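Local coordinates for SusD-like carbohydrate binding protein BF1063 (Bacteroides fragilis NCTC 9343, PDB 3I4G) that probably binds carbohydrate at the outer membrane as a member of the SusD family, consistent with a part in capturing glycans for uptake, at residues 54-59 / 453-458; 69-74 / 85-90; 196-201 / 222-227. All coordinates share one frame; numbering follows the deposited sequence.

Interaction 1: 54-59 / 453-458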
loop_
_atom_site.group_PDB
_atom_site.type_symbol
_atom_site.label_atom_id
_atom_site.label_comp_id
_atom_site.label_asym_id
_atom_site.label_seq_id
_atom_site.Cartn_x
_atom_site.Cartn_y
_atom_site.Cartn_z
ATOM N N ILE A 54 -3.599 -2.411 -1.610
ATOM C CA ILE A 54 -2.737 -3.599 -1.772
ATOM C C ILE A 54 -2.459 -3.890 -3.216
ATOM O O ILE A 54 -1.296 -4.084 -3.616
ATOM C CB ILE A 54 -3.370 -4.806 -1.058
ATOM C CG1 ILE A 54 -3.373 -4.580 0.446
ATOM C CG2 ILE A 54 -2.631 -6.117 -1.389
ATOM C CD1 ILE A 54 -4.386 -5.489 1.195
HETATM N N MSE A 55 -3.496 -3.848 -4.050
HETATM C CA MSE A 55 -3.274 -4.193 -5.444
HETATM C C MSE A 55 -2.569 -3.130 -6.247
HETATM O O MSE A 55 -2.178 -3.438 -7.382
HETATM C CB MSE A 55 -4.580 -4.604 -6.104
HETATM C CG MSE A 55 -5.159 -5.864 -5.477
HETATM SE SE MSE A 55 -6.775 -6.470 -6.342
HETATM C CE MSE A 55 -6.909 -8.158 -5.544
HETATM N N MSE A 56 -2.306 -1.946 -5.696
HETATM C CA MSE A 56 -1.397 -1.040 -6.368
HETATM C C MSE A 56 -0.028 -1.683 -6.502
HETATM O O MSE A 56 0.778 -1.222 -7.299
HETATM C CB MSE A 56 -1.233 0.310 -5.657
HETATM C CG MSE A 56 -2.393 1.196 -5.793
HETATM SE SE MSE A 56 -1.943 3.038 -5.349
HETATM C CE MSE A 56 -2.166 3.925 -7.064
ATOM N N GLU A 57 0.277 -2.734 -5.745
ATOM C CA GLU A 57 1.560 -3.394 -5.937
ATOM C C GLU A 57 1.675 -3.952 -7.357
ATOM O O GLU A 57 2.787 -4.122 -7.864
ATOM C CB GLU A 57 1.770 -4.513 -4.900
ATOM C CG GLU A 57 3.166 -4.597 -4.390
ATOM C CD GLU A 57 3.509 -3.599 -3.321
ATOM O OE1 GLU A 57 2.831 -2.578 -3.146
ATOM O OE2 GLU A 57 4.522 -3.797 -2.682
ATOM N N HIS A 58 0.553 -4.231 -7.992
ATOM C CA HIS A 58 0.542 -4.672 -9.391
ATOM C C HIS A 58 1.078 -3.659 -10.379
ATOM O O HIS A 58 1.389 -4.021 -11.525
ATOM C CB HIS A 58 -0.883 -5.046 -9.863
ATOM C CG HIS A 58 -1.541 -6.094 -9.042
ATOM N ND1 HIS A 58 -2.851 -6.472 -9.240
ATOM C CD2 HIS A 58 -1.101 -6.780 -7.961
ATOM C CE1 HIS A 58 -3.166 -7.403 -8.348
ATOM N NE2 HIS A 58 -2.132 -7.593 -7.547
ATOM N N LEU A 59 1.173 -2.401 -9.955
ATOM C CA LEU A 59 1.682 -1.325 -10.775
ATOM C C LEU A 59 3.166 -1.121 -10.577
ATOM O O LEU A 59 3.749 -0.227 -11.186
ATOM C CB LEU A 59 0.962 -0.028 -10.378
ATOM C CG LEU A 59 -0.562 -0.077 -10.392
ATOM C CD1 LEU A 59 -1.138 1.325 -10.056
ATOM C CD2 LEU A 59 -1.138 -0.616 -11.718
ATOM N N ILE A 453 2.463 0.302 -1.088
ATOM C CA ILE A 453 3.253 1.520 -0.927
ATOM C C ILE A 453 4.368 1.615 -1.972
ATOM O O ILE A 453 4.915 2.695 -2.213
ATOM C CB ILE A 453 3.794 1.578 0.534
ATOM C CG1 ILE A 453 2.636 1.541 1.510
ATOM C CG2 ILE A 453 4.643 2.837 0.751
ATOM C CD1 ILE A 453 3.070 1.287 2.944
ATOM N N ARG A 454 4.715 0.497 -2.600
ATOM C CA ARG A 454 5.868 0.484 -3.511
ATOM C C ARG A 454 5.701 1.437 -4.687
ATOM O O ARG A 454 6.651 2.124 -5.051
ATOM C CB ARG A 454 6.108 -0.918 -4.035
ATOM C CG ARG A 454 7.359 -1.058 -4.925
ATOM C CD ARG A 454 8.657 -0.753 -4.255
ATOM N NE ARG A 454 9.760 -0.978 -5.193
ATOM C CZ ARG A 454 11.000 -0.628 -4.979
ATOM N NH1 ARG A 454 11.329 -0.018 -3.856
ATOM N NH2 ARG A 454 11.923 -0.884 -5.877
ATOM N N TYR A 455 4.525 1.444 -5.309
ATOM C CA TYR A 455 4.292 2.349 -6.424
ATOM C C TYR A 455 4.441 3.786 -5.956
ATOM O O TYR A 455 5.133 4.590 -6.644
ATOM C CB TYR A 455 2.922 2.065 -7.034
ATOM C CG TYR A 455 2.532 2.933 -8.196
ATOM C CD1 TYR A 455 3.186 2.870 -9.416
ATOM C CD2 TYR A 455 1.496 3.810 -8.078
ATOM C CE1 TYR A 455 2.810 3.688 -10.463
ATOM C CE2 TYR A 455 1.087 4.594 -9.116
ATOM C CZ TYR A 455 1.739 4.526 -10.321
ATOM O OH TYR A 455 1.331 5.312 -11.374
ATOM N N TRP A 456 3.818 4.145 -4.839
ATOM C CA TRP A 456 3.965 5.501 -4.313
ATOM C C TRP A 456 5.446 5.840 -4.143
ATOM O O TRP A 456 5.893 6.938 -4.474
ATOM C CB TRP A 456 3.193 5.598 -2.992
ATOM C CG TRP A 456 3.133 6.962 -2.450
ATOM C CD1 TRP A 456 2.325 7.967 -2.903
ATOM C CD2 TRP A 456 3.919 7.509 -1.384
ATOM N NE1 TRP A 456 2.575 9.129 -2.198
ATOM C CE2 TRP A 456 3.555 8.880 -1.257
ATOM C CE3 TRP A 456 4.882 6.983 -0.517
ATOM C CZ2 TRP A 456 4.136 9.721 -0.303
ATOM C CZ3 TRP A 456 5.428 7.822 0.438
ATOM C CH2 TRP A 456 5.053 9.170 0.533
ATOM N N ASP A 457 6.240 4.914 -3.623
ATOM C CA ASP A 457 7.661 5.180 -3.421
ATOM C C ASP A 457 8.442 5.344 -4.725
ATOM O O ASP A 457 9.208 6.298 -4.879
ATOM C CB ASP A 457 8.316 4.052 -2.628
ATOM C CG ASP A 457 7.975 4.040 -1.151
ATOM O OD1 ASP A 457 7.581 5.080 -0.578
ATOM O OD2 ASP A 457 8.188 2.949 -0.556
ATOM N N ILE A 458 8.273 4.427 -5.685
ATOM C CA ILE A 458 9.072 4.506 -6.905
ATOM C C ILE A 458 8.669 5.753 -7.729
ATOM O O ILE A 458 9.508 6.361 -8.402
ATOM C CB ILE A 458 9.068 3.229 -7.740
ATOM C CG1 ILE A 458 7.665 2.894 -8.227
ATOM C CG2 ILE A 458 9.646 2.075 -6.919
ATOM C CD1 ILE A 458 7.607 1.586 -9.088
HETATM O O HOH W 1 2.303 -0.290 -4.663
HETATM O O HOH W 2 4.599 -1.802 -0.644
#

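Interaction 2: 69-74 / 85-90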
loop_
_atom_site.group_PDB
_atom_site.type_symbol
_atom_site.label_atom_id
_atom_site.label_comp_id
_atom_site.label_asym_id
_atom_site.label_seq_id
_atom_site.Cartn_x
_atom_site.Cartn_y
_atom_site.Cartn_z
ATOM N N GLU A 69 -1.435 -7.837 -19.208
ATOM C CA GLU A 69 -0.902 -6.610 -19.770
ATOM C C GLU A 69 -1.937 -5.751 -20.450
ATOM O O GLU A 69 -1.697 -4.545 -20.589
ATOM C CB GLU A 69 0.224 -6.941 -20.763
ATOM C CG GLU A 69 1.469 -7.560 -20.095
ATOM C CD GLU A 69 2.287 -8.325 -21.067
ATOM O OE1 GLU A 69 1.814 -9.388 -21.539
ATOM O OE2 GLU A 69 3.429 -7.903 -21.321
ATOM N N ASN A 70 -3.053 -6.326 -20.888
ATOM C CA ASN A 70 -4.109 -5.536 -21.518
ATOM C C ASN A 70 -5.136 -5.025 -20.508
ATOM O O ASN A 70 -6.020 -4.232 -20.848
ATOM C CB ASN A 70 -4.790 -6.356 -22.611
ATOM C CG ASN A 70 -3.865 -6.655 -23.776
ATOM O OD1 ASN A 70 -3.732 -7.801 -24.194
ATOM N ND2 ASN A 70 -3.208 -5.628 -24.287
ATOM N N ASN A 71 -4.990 -5.394 -19.250
ATOM C CA ASN A 71 -5.944 -4.950 -18.256
ATOM C C ASN A 71 -5.696 -3.464 -17.970
ATOM O O ASN A 71 -4.575 -3.066 -17.739
ATOM C CB ASN A 71 -5.835 -5.733 -16.966
ATOM C CG ASN A 71 -6.852 -5.257 -15.970
ATOM O OD1 ASN A 71 -6.545 -4.407 -15.163
ATOM N ND2 ASN A 71 -8.079 -5.719 -16.104
ATOM N N PRO A 72 -6.731 -2.611 -17.967
ATOM C CA PRO A 72 -6.467 -1.163 -17.801
ATOM C C PRO A 72 -5.867 -0.776 -16.464
ATOM O O PRO A 72 -5.207 0.266 -16.375
ATOM C CB PRO A 72 -7.864 -0.536 -18.036
ATOM C CG PRO A 72 -8.564 -1.538 -18.927
ATOM C CD PRO A 72 -8.120 -2.885 -18.351
ATOM N N PHE A 73 -6.021 -1.586 -15.411
ATOM C CA PHE A 73 -5.366 -1.241 -14.152
ATOM C C PHE A 73 -3.865 -1.329 -14.318
ATOM O O PHE A 73 -3.137 -0.411 -13.997
ATOM C CB PHE A 73 -5.840 -2.173 -13.033
ATOM C CG PHE A 73 -5.322 -1.833 -11.660
ATOM C CD1 PHE A 73 -5.621 -0.625 -11.047
ATOM C CD2 PHE A 73 -4.588 -2.773 -10.944
ATOM C CE1 PHE A 73 -5.186 -0.363 -9.761
ATOM C CE2 PHE A 73 -4.174 -2.518 -9.681
ATOM C CZ PHE A 73 -4.479 -1.336 -9.078
ATOM N N PHE A 74 -3.396 -2.438 -14.868
ATOM C CA PHE A 74 -1.973 -2.610 -15.162
ATOM C C PHE A 74 -1.445 -1.516 -16.087
ATOM O O PHE A 74 -0.295 -1.052 -15.951
ATOM C CB PHE A 74 -1.757 -4.013 -15.762
ATOM C CG PHE A 74 -0.343 -4.295 -16.144
ATOM C CD1 PHE A 74 0.575 -4.780 -15.200
ATOM C CD2 PHE A 74 0.086 -4.091 -17.433
ATOM C CE1 PHE A 74 1.899 -5.055 -15.571
ATOM C CE2 PHE A 74 1.383 -4.407 -17.790
ATOM C CZ PHE A 74 2.268 -4.888 -16.858
ATOM N N ASN A 85 -9.235 5.892 -18.870
ATOM C CA ASN A 85 -9.028 4.713 -18.032
ATOM C C ASN A 85 -10.062 4.638 -16.899
ATOM O O ASN A 85 -10.246 5.629 -16.162
ATOM C CB ASN A 85 -7.559 4.751 -17.549
ATOM C CG ASN A 85 -7.166 3.550 -16.725
ATOM O OD1 ASN A 85 -7.607 3.380 -15.587
ATOM N ND2 ASN A 85 -6.290 2.725 -17.293
ATOM N N ALA A 86 -10.713 3.478 -16.737
ATOM C CA ALA A 86 -11.768 3.338 -15.737
ATOM C C ALA A 86 -11.234 3.361 -14.319
ATOM O O ALA A 86 -11.938 3.792 -13.409
ATOM C CB ALA A 86 -12.514 2.036 -15.958
ATOM N N PHE A 87 -10.005 2.919 -14.102
ATOM C CA PHE A 87 -9.451 2.831 -12.752
ATOM C C PHE A 87 -9.071 4.204 -12.253
ATOM O O PHE A 87 -9.349 4.508 -11.098
ATOM C CB PHE A 87 -8.285 1.837 -12.718
ATOM C CG PHE A 87 -8.720 0.420 -13.013
ATOM C CD1 PHE A 87 -8.874 -0.015 -14.298
ATOM C CD2 PHE A 87 -9.018 -0.460 -11.981
ATOM C CE1 PHE A 87 -9.302 -1.315 -14.563
ATOM C CE2 PHE A 87 -9.440 -1.753 -12.245
ATOM C CZ PHE A 87 -9.563 -2.188 -13.513
ATOM N N ILE A 88 -8.463 5.034 -13.088
ATOM C CA ILE A 88 -8.126 6.380 -12.618
ATOM C C ILE A 88 -9.432 7.138 -12.361
ATOM O O ILE A 88 -9.498 7.979 -11.452
ATOM C CB ILE A 88 -7.159 7.181 -13.521
ATOM C CG1 ILE A 88 -7.795 7.616 -14.836
ATOM C CG2 ILE A 88 -5.861 6.362 -13.714
ATOM C CD1 ILE A 88 -6.861 8.461 -15.765
ATOM N N LYS A 89 -10.481 6.899 -13.154
ATOM C CA LYS A 89 -11.754 7.573 -12.881
ATOM C C LYS A 89 -12.322 7.158 -11.540
ATOM O O LYS A 89 -12.864 8.017 -10.815
ATOM C CB LYS A 89 -12.755 7.323 -14.001
ATOM C CG LYS A 89 -14.124 7.953 -13.802
ATOM C CD LYS A 89 -14.067 9.464 -13.798
ATOM C CE LYS A 89 -15.386 10.105 -13.360
ATOM N NZ LYS A 89 -16.514 9.770 -14.232
ATOM N N ARG A 90 -12.210 5.879 -11.148
ATOM C CA ARG A 90 -12.671 5.463 -9.814
ATOM C C ARG A 90 -11.924 6.175 -8.712
ATOM O O ARG A 90 -12.525 6.628 -7.740
ATOM C CB ARG A 90 -12.515 3.953 -9.565
ATOM C CG ARG A 90 -13.461 3.031 -10.334
ATOM C CD ARG A 90 -14.865 3.033 -9.792
ATOM N NE ARG A 90 -14.950 2.457 -8.456
ATOM C CZ ARG A 90 -16.004 2.538 -7.641
ATOM N NH1 ARG A 90 -17.120 3.155 -8.005
ATOM N NH2 ARG A 90 -15.958 1.984 -6.437
#

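Interaction 3: 196-201 / 222-227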
loop_
_atom_site.group_PDB
_atom_site.type_symbol
_atom_site.label_atom_id
_atom_site.label_comp_id
_atom_site.label_asym_id
_atom_site.label_seq_id
_atom_site.Cartn_x
_atom_site.Cartn_y
_atom_site.Cartn_z
ATOM N N CYS A 196 -5.875 8.555 14.956
ATOM C CA CYS A 196 -5.185 9.141 16.077
ATOM C C CYS A 196 -4.177 10.215 15.646
ATOM O O CYS A 196 -3.886 10.385 14.470
ATOM C CB CYS A 196 -4.476 8.060 16.905
ATOM S SG CYS A 196 -3.082 7.294 16.127
ATOM N N LYS A 197 -3.647 10.929 16.623
ATOM C CA LYS A 197 -2.671 11.968 16.413
ATOM C C LYS A 197 -1.540 11.475 15.520
ATOM O O LYS A 197 -1.144 12.112 14.550
ATOM C CB LYS A 197 -2.129 12.408 17.791
ATOM C CG LYS A 197 -1.109 13.506 17.757
ATOM C CD LYS A 197 -0.642 13.926 19.164
ATOM C CE LYS A 197 -1.752 14.325 20.127
ATOM N NZ LYS A 197 -2.411 15.582 19.655
ATOM N N GLN A 198 -0.997 10.316 15.867
ATOM C CA GLN A 198 0.109 9.725 15.108
ATOM C C GLN A 198 -0.252 9.377 13.674
ATOM O O GLN A 198 0.640 9.393 12.810
ATOM C CB GLN A 198 0.647 8.492 15.846
ATOM C CG GLN A 198 1.388 8.811 17.144
ATOM C CD GLN A 198 0.512 8.822 18.386
ATOM O OE1 GLN A 198 -0.734 9.058 18.331
ATOM N NE2 GLN A 198 1.146 8.529 19.538
ATOM N N ALA A 199 -1.507 9.031 13.387
ATOM C CA ALA A 199 -1.927 8.797 11.990
ATOM C C ALA A 199 -1.807 10.087 11.190
ATOM O O ALA A 199 -1.273 10.095 10.062
ATOM C CB ALA A 199 -3.360 8.226 11.929
ATOM N N ALA A 200 -2.296 11.187 11.758
ATOM C CA ALA A 200 -2.164 12.468 11.076
ATOM C C ALA A 200 -0.697 12.887 10.921
ATOM O O ALA A 200 -0.309 13.416 9.881
ATOM C CB ALA A 200 -3.015 13.555 11.806
ATOM N N LEU A 201 0.131 12.669 11.953
ATOM C CA LEU A 201 1.545 12.987 11.839
ATOM C C LEU A 201 2.254 12.123 10.779
ATOM O O LEU A 201 3.205 12.601 10.137
ATOM C CB LEU A 201 2.282 12.849 13.197
ATOM C CG LEU A 201 1.890 13.810 14.289
ATOM C CD1 LEU A 201 2.457 13.374 15.645
ATOM C CD2 LEU A 201 2.380 15.187 13.899
ATOM N N HIS A 222 9.682 11.873 13.717
ATOM C CA HIS A 222 10.337 11.879 15.028
ATOM C C HIS A 222 9.355 12.261 16.143
ATOM O O HIS A 222 9.515 11.811 17.277
ATOM C CB HIS A 222 11.541 12.802 14.974
ATOM C CG HIS A 222 12.508 12.619 16.095
ATOM N ND1 HIS A 222 12.847 11.381 16.614
ATOM C CD2 HIS A 222 13.307 13.519 16.711
ATOM C CE1 HIS A 222 13.750 11.551 17.567
ATOM N NE2 HIS A 222 14.060 12.833 17.630
ATOM N N ASP A 223 8.339 13.071 15.833
ATOM C CA ASP A 223 7.294 13.406 16.809
ATOM C C ASP A 223 6.505 12.170 17.197
ATOM O O ASP A 223 6.145 12.006 18.350
ATOM C CB ASP A 223 6.321 14.468 16.272
ATOM C CG ASP A 223 6.902 15.875 16.210
ATOM O OD1 ASP A 223 7.947 16.129 16.825
ATOM O OD2 ASP A 223 6.249 16.749 15.553
ATOM N N ILE A 224 6.258 11.271 16.240
ATOM C CA ILE A 224 5.592 10.010 16.544
ATOM C C ILE A 224 6.465 9.181 17.492
ATOM O O ILE A 224 6.019 8.592 18.486
ATOM C CB ILE A 224 5.283 9.234 15.258
ATOM C CG1 ILE A 224 4.315 10.027 14.375
ATOM C CG2 ILE A 224 4.733 7.834 15.581
ATOM C CD1 ILE A 224 4.171 9.448 12.989
HETATM N N MSE A 225 7.731 9.057 17.137
HETATM C CA MSE A 225 8.671 8.314 17.988
HETATM C C MSE A 225 8.741 8.884 19.410
HETATM O O MSE A 225 8.669 8.134 20.384
HETATM C CB MSE A 225 10.045 8.309 17.322
HETATM C CG MSE A 225 10.096 7.656 15.944
HETATM SE SE MSE A 225 11.645 8.062 14.920
HETATM C CE MSE A 225 13.039 7.153 16.073
ATOM N N GLU A 226 8.813 10.198 19.543
ATOM C CA GLU A 226 8.970 10.821 20.858
ATOM C C GLU A 226 7.697 10.794 21.715
ATOM O O GLU A 226 7.776 10.881 22.942
ATOM C CB GLU A 226 9.509 12.237 20.675
ATOM C CG GLU A 226 10.959 12.238 20.228
ATOM C CD GLU A 226 11.520 13.621 20.033
ATOM O OE1 GLU A 226 10.763 14.529 19.589
ATOM O OE2 GLU A 226 12.725 13.789 20.310
ATOM N N LEU A 227 6.532 10.652 21.092
ATOM C CA LEU A 227 5.305 10.457 21.853
ATOM C C LEU A 227 5.388 9.141 22.628
ATOM O O LEU A 227 4.879 9.010 23.752
ATOM C CB LEU A 227 4.064 10.486 20.956
ATOM C CG LEU A 227 3.564 11.878 20.567
ATOM C CD1 LEU A 227 2.721 11.841 19.313
ATOM C CD2 LEU A 227 2.811 12.498 21.752
HETATM O O HOH W 3 3.732 7.339 19.408
#

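Interaction 1: 54-59 / 453-458
Leu59 and Met56 meet the ring of Tyr455 in the apolar half of this buried contact. The CB of Leu59 lies over one face of the ring, 4.1 Å from its centroid and 23° off the normal, a CH-pi contact displaced toward the rim. Met56, present as selenomethionine, arrives obliquely, its CE 3.8 Å from Tyr455 CD2. The ring's hydroxyl is engaged elsewhere, by Trp513.

The polar half runs through water. A bend at chi2 (80°) turns the Glu57 carboxylate toward the start of helix 454-461. One water donates to Glu57 OE1 (2.8 Å) and accepts from Tyr455 N (2.9 Å). A second lies 2.9 Å from Glu57 OE2 and accepts from Ile453 N at 3.0 Å. Asn62 and the backbone N of Met450 also bond to OE2. The guanidinium of Arg454 takes no part in this network; its chain leads away to a salt bridge with Asp61.

Two segments 394 residues apart at their closest ends are thus coupled with no direct hydrogen bond between them: each carboxylate oxygen is linked through a water to a backbone N-H at the start of helix 454-461, where its negative charge would probably be stabilised by the helix dipole.

Interaction 2: 69-74 / 85-90
Phe73 and Phe87 form the dense part of this contact, a compact pairing of two helix starts. The CB of Phe73 sits almost exactly over the centre of the Phe87 ring, 3.6 Å from the centroid and only 5° off its normal. Beyond it the two rings meet obliquely with centroids 5.2 Å apart, and Phe73 CD1 approaches Phe87 CD2 to 3.5 Å. Phe87 reaches this position because its CG stands beside its own backbone N (chi1 -65°), which turns the ring toward the other segment.

Beside the rings, Asn85 works with both ends of its amide. Asn85 ND2 donates to Pro72 O (2.8 Å, nearly straight at 163°), with the acceptor in the amide plane but the donor well above the plane of the proline carbonyl. Asn85 is the N-cap residue of helix 86-109, its OD1 accepting from Phe87 N at 2.9 Å and Ile88 N at 3.1 Å from opposite faces. Asn71, N-cap of helix 72-78, takes one bond, from Phe73 N, which lies above its carbonyl plane.

The looser margin is at Pro72, partly exposed, whose CB lies 3.8 Å from Phe87 CE1; a bound 1,2-ethanediol lies nearby. Around the pair, Ile76 of helix 72-78 and Pro44 of a preceding loop also touch Phe87, His51 of helix 50-54 meets Phe73 edge-to-face, and Phe74 turns to Phe64 of strand 63-65.

Interaction 3: 196-201 / 222-227
A bend at chi2 (91°) folds the Gln198 chain so that its amide lies beside Leu227, while chi1 of -63° in Ile224 swings CG1 and CD1 toward helix 197-211. CD1 of Ile224 then comes to 3.5 Å from Gln198 O, and its other branch, CG2, lies 3.8 Å from Gln198 CG, so that the isoleucine straddles one residue with both arms. Leu201 and Ile224 lie alongside with their chains running opposite ways, Leu201 CB 3.7 Å from Ile224 CG1. The remaining leucine methyl contact, Leu201 CD1 with Leu227 CD1, is crossed and less intimate.

These side chains fill the seam of an antiparallel helical hairpin: helix 197-211 is followed after two residues by helix 214-227, and the short segments here run at 158° with their axes 9.6 Å apart at closest approach. Such antiparallel helical hairpins are the building element of TPR-like scaffolds, consistent with the placing of SusD proteins in the TPR clan.

Polar groups are interleaved with the apolar ones. Gln198 NE2 lies 3.7 Å from Leu227 CD1 and donates to a water at 2.8 Å, which also lies 2.8 Å from Ile224 O and probably donates to it. Asp229 accepts a further bond from NE2, and the backbone N of Phe184 donates to OE1; with both ends of the amide engaged, its rotation is well fixed. Lys197 passes Leu227 at about a right angle, touching it with CD, before its NZ turns to the carbonyl of Ala178. Asp223, whose CB borders Leu201 CD1, pairs its carboxylate with Lys219.

Interactions 1 and 2 share a boundary: their centres are 14 Å apart, and Leu59 and Met55 of the first meet Phe73 of the second, with Met55 O 3.2 Å from Phe73 CE2. Interaction 3 touches neither, its centre 24 Å from that of interaction 1 and 35 Å from that of interaction 2, yet its helix 197-211 packs further along, through Arg206, Met209 and Leu210, on Ile453 and Trp456 of interaction 1. Along the sequence interactions 2 and 3, in series, are both nested within the loop closed by interaction 1. The 1,2-ethanediol about 4 Å from the Pro72 side chain is probably from the crystallisation liquor; the contacts themselves locate no carbohydrate site.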